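Local structure of malic enzyme (Entamoeba histolytica, 3NV9) at residues V26-F31 / G351-Q356. The protein probably catalyses the oxidative decarboxylation of malate to pyruvate and carbon dioxide with NAD or NADP as oxidant, working as an entangled dimer. Sequence-based numbering, arbitrary orientation.
Sequences VAKTQF and GDFPNQ. With NA (sodium ion), chain J; SO4 (sulfate ion), chain D.
One lysine makes nearly the whole contact, and it passes the neighbouring carboxylate to bond a backbone carbonyl: Lys28 NZ donates to Asp352 O at 2.7 Å, while Asp352 OD2 stays 4.3 Å from NZ, beyond a salt bridge. The lysine projects from the N-terminal helix 21-43; the carbonyl belongs to the loop that follows strand 345-348, an outermost strand of the Rossmann-type sheet in the NAD-binding domain. The contact thus ties two parts of the chain more than 300 residues apart. NZ approaches the carbonyl with a C=O...N angle of 148°, tilted 32° from its plane. A bend at chi3 (71°) in an otherwise extended chain turns the ammonium group toward the loop, a reach that suits lysine on a helix facing a loop carbonyl. Its methylene groups skirt the carboxylate, CE lying 3.4 Å from Asp352 OD2. Glu12 supplies the salt bridge that NZ does not make with Asp352, and together with the carbonyl it probably balances the charge of this buried lysine. Asp352 in turn pairs through OD2 with Arg350, whose other terminal nitrogen bonds Thr29 OG1 on the helix, so an arginine bridge runs beside the lysine. Phe353 swings its ring end toward the helix and meets the ammonium obliquely, CE1 lying 3.1 Å from Lys28 NZ; the ring fills the space beside the lysine's end and packs near its CE. Farther along the loop, Pro354 O joins Thr348 OG1 and the backbone O of Arg350 in binding sodium. On the helix, Gln30 uses its long amide arm to hold a sulfate, probably from the crystallisation liquor, which Lys33 of the same chain and Arg71 of the second subunit also bind; Gln30 NE2 meets sulfate O4 at 2.9 Å.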
loop_
_atom_site.group_PDB
_atom_site.type_symbol
_atom_site.label_atom_id
_atom_site.label_comp_id
_atom_site.label_asym_id
_atom_site.label_seq_id
_atom_site.Cartn_x
_atom_site.Cartn_y
_atom_site.Cartn_z
ATOM N N VAL A 26 -34.836 -8.203 5.014
ATOM C CA VAL A 26 -33.874 -9.265 5.308
ATOM C C VAL A 26 -33.269 -9.713 4.003
ATOM O O VAL A 26 -32.073 -9.901 3.956
ATOM C CB VAL A 26 -34.530 -10.458 6.049
ATOM C CG1 VAL A 26 -33.571 -11.710 6.102
ATOM C CG2 VAL A 26 -34.918 -10.030 7.455
ATOM N N ALA A 27 -34.075 -9.860 2.944
ATOM C CA ALA A 27 -33.589 -10.328 1.632
ATOM C C ALA A 27 -32.632 -9.358 0.986
ATOM O O ALA A 27 -31.697 -9.799 0.351
ATOM C CB ALA A 27 -34.711 -10.667 0.649
ATOM N N LYS A 28 -32.818 -8.061 1.164
ATOM C CA LYS A 28 -31.782 -7.124 0.706
ATOM C C LYS A 28 -30.451 -7.341 1.404
ATOM O O LYS A 28 -29.384 -7.227 0.774
ATOM C CB LYS A 28 -32.207 -5.690 0.920
ATOM C CG LYS A 28 -33.271 -5.253 -0.084
ATOM C CD LYS A 28 -34.080 -4.030 0.429
ATOM C CE LYS A 28 -33.229 -2.758 0.414
ATOM N NZ LYS A 28 -34.068 -1.558 0.717
ATOM N N THR A 29 -30.509 -7.644 2.703
ATOM C CA THR A 29 -29.314 -7.802 3.504
ATOM C C THR A 29 -28.567 -9.052 2.975
ATOM O O THR A 29 -27.398 -8.986 2.614
ATOM C CB THR A 29 -29.661 -7.835 5.028
ATOM O OG1 THR A 29 -30.524 -6.725 5.349
ATOM C CG2 THR A 29 -28.406 -7.691 5.926
ATOM N N GLN A 30 -29.286 -10.163 2.892
ATOM C CA GLN A 30 -28.779 -11.438 2.419
ATOM C C GLN A 30 -28.309 -11.348 0.968
ATOM O O GLN A 30 -27.261 -11.899 0.649
ATOM C CB GLN A 30 -29.841 -12.512 2.610
ATOM C CG GLN A 30 -29.922 -13.035 4.110
ATOM C CD GLN A 30 -28.577 -13.649 4.568
ATOM O OE1 GLN A 30 -28.034 -14.484 3.857
ATOM N NE2 GLN A 30 -27.998 -13.156 5.690
ATOM N N PHE A 31 -29.028 -10.629 0.102
ATOM C CA PHE A 31 -28.554 -10.457 -1.300
ATOM C C PHE A 31 -27.152 -9.796 -1.345
ATOM O O PHE A 31 -26.202 -10.356 -1.970
ATOM C CB PHE A 31 -29.533 -9.666 -2.161
ATOM C CG PHE A 31 -28.953 -9.212 -3.493
ATOM C CD1 PHE A 31 -28.785 -10.123 -4.543
ATOM C CD2 PHE A 31 -28.562 -7.881 -3.686
ATOM C CE1 PHE A 31 -28.220 -9.712 -5.781
ATOM C CE2 PHE A 31 -28.028 -7.450 -4.921
ATOM C CZ PHE A 31 -27.850 -8.366 -5.971
ATOM N N GLY A 351 -26.355 1.980 1.857
ATOM C CA GLY A 351 -26.796 2.564 0.582
ATOM C C GLY A 351 -27.975 1.888 -0.082
ATOM O O GLY A 351 -28.357 2.255 -1.191
ATOM N N ASP A 352 -28.560 0.868 0.570
ATOM C CA ASP A 352 -29.728 0.228 0.000
ATOM C C ASP A 352 -31.037 0.712 0.609
ATOM O O ASP A 352 -32.135 0.200 0.241
ATOM C CB ASP A 352 -29.614 -1.298 -0.024
ATOM C CG ASP A 352 -29.494 -1.912 1.366
ATOM O OD1 ASP A 352 -28.806 -1.391 2.270
ATOM O OD2 ASP A 352 -30.064 -2.993 1.523
ATOM N N PHE A 353 -30.920 1.689 1.508
ATOM C CA PHE A 353 -32.065 2.422 2.074
ATOM C C PHE A 353 -31.825 3.874 1.821
ATOM O O PHE A 353 -30.689 4.270 1.672
ATOM C CB PHE A 353 -32.206 2.210 3.595
ATOM C CG PHE A 353 -32.560 0.812 3.959
ATOM C CD1 PHE A 353 -33.746 0.248 3.514
ATOM C CD2 PHE A 353 -31.677 0.024 4.716
ATOM C CE1 PHE A 353 -34.066 -1.130 3.800
ATOM C CE2 PHE A 353 -31.985 -1.355 5.039
ATOM C CZ PHE A 353 -33.198 -1.919 4.583
ATOM N N PRO A 354 -32.890 4.683 1.779
ATOM C CA PRO A 354 -32.673 6.136 1.707
ATOM C C PRO A 354 -31.825 6.711 2.851
ATOM O O PRO A 354 -31.734 6.114 3.933
ATOM C CB PRO A 354 -34.111 6.701 1.797
ATOM C CG PRO A 354 -34.970 5.582 1.096
ATOM C CD PRO A 354 -34.328 4.323 1.677
ATOM N N ASN A 355 -31.217 7.866 2.574
ATOM C CA ASN A 355 -30.559 8.730 3.549
ATOM C C ASN A 355 -29.367 8.018 4.159
ATOM O O ASN A 355 -29.345 7.708 5.342
ATOM C CB ASN A 355 -31.554 9.225 4.628
ATOM C CG ASN A 355 -32.773 10.003 4.033
ATOM O OD1 ASN A 355 -32.625 10.865 3.147
ATOM N ND2 ASN A 355 -33.962 9.730 4.571
ATOM N N GLN A 356 -28.373 7.716 3.326
ATOM C CA GLN A 356 -27.195 6.991 3.820
ATOM C C GLN A 356 -26.303 7.963 4.526
ATOM O O GLN A 356 -25.602 8.776 3.887
ATOM C CB GLN A 356 -26.409 6.259 2.725
ATOM C CG GLN A 356 -25.122 5.595 3.313
ATOM C CD GLN A 356 -24.405 4.646 2.359
ATOM O OE1 GLN A 356 -23.762 3.676 2.793
ATOM N NE2 GLN A 356 -24.527 4.897 1.071
HETATM NA NA NA J . -29.548 4.611 4.628
HETATM S S SO4 D . -24.660 -13.943 7.355
HETATM O O1 SO4 D . -25.372 -12.929 8.098
HETATM O O2 SO4 D . -23.466 -13.261 6.797
HETATM O O3 SO4 D . -24.204 -15.033 8.218
HETATM O O4 SO4 D . -25.547 -14.495 6.331
#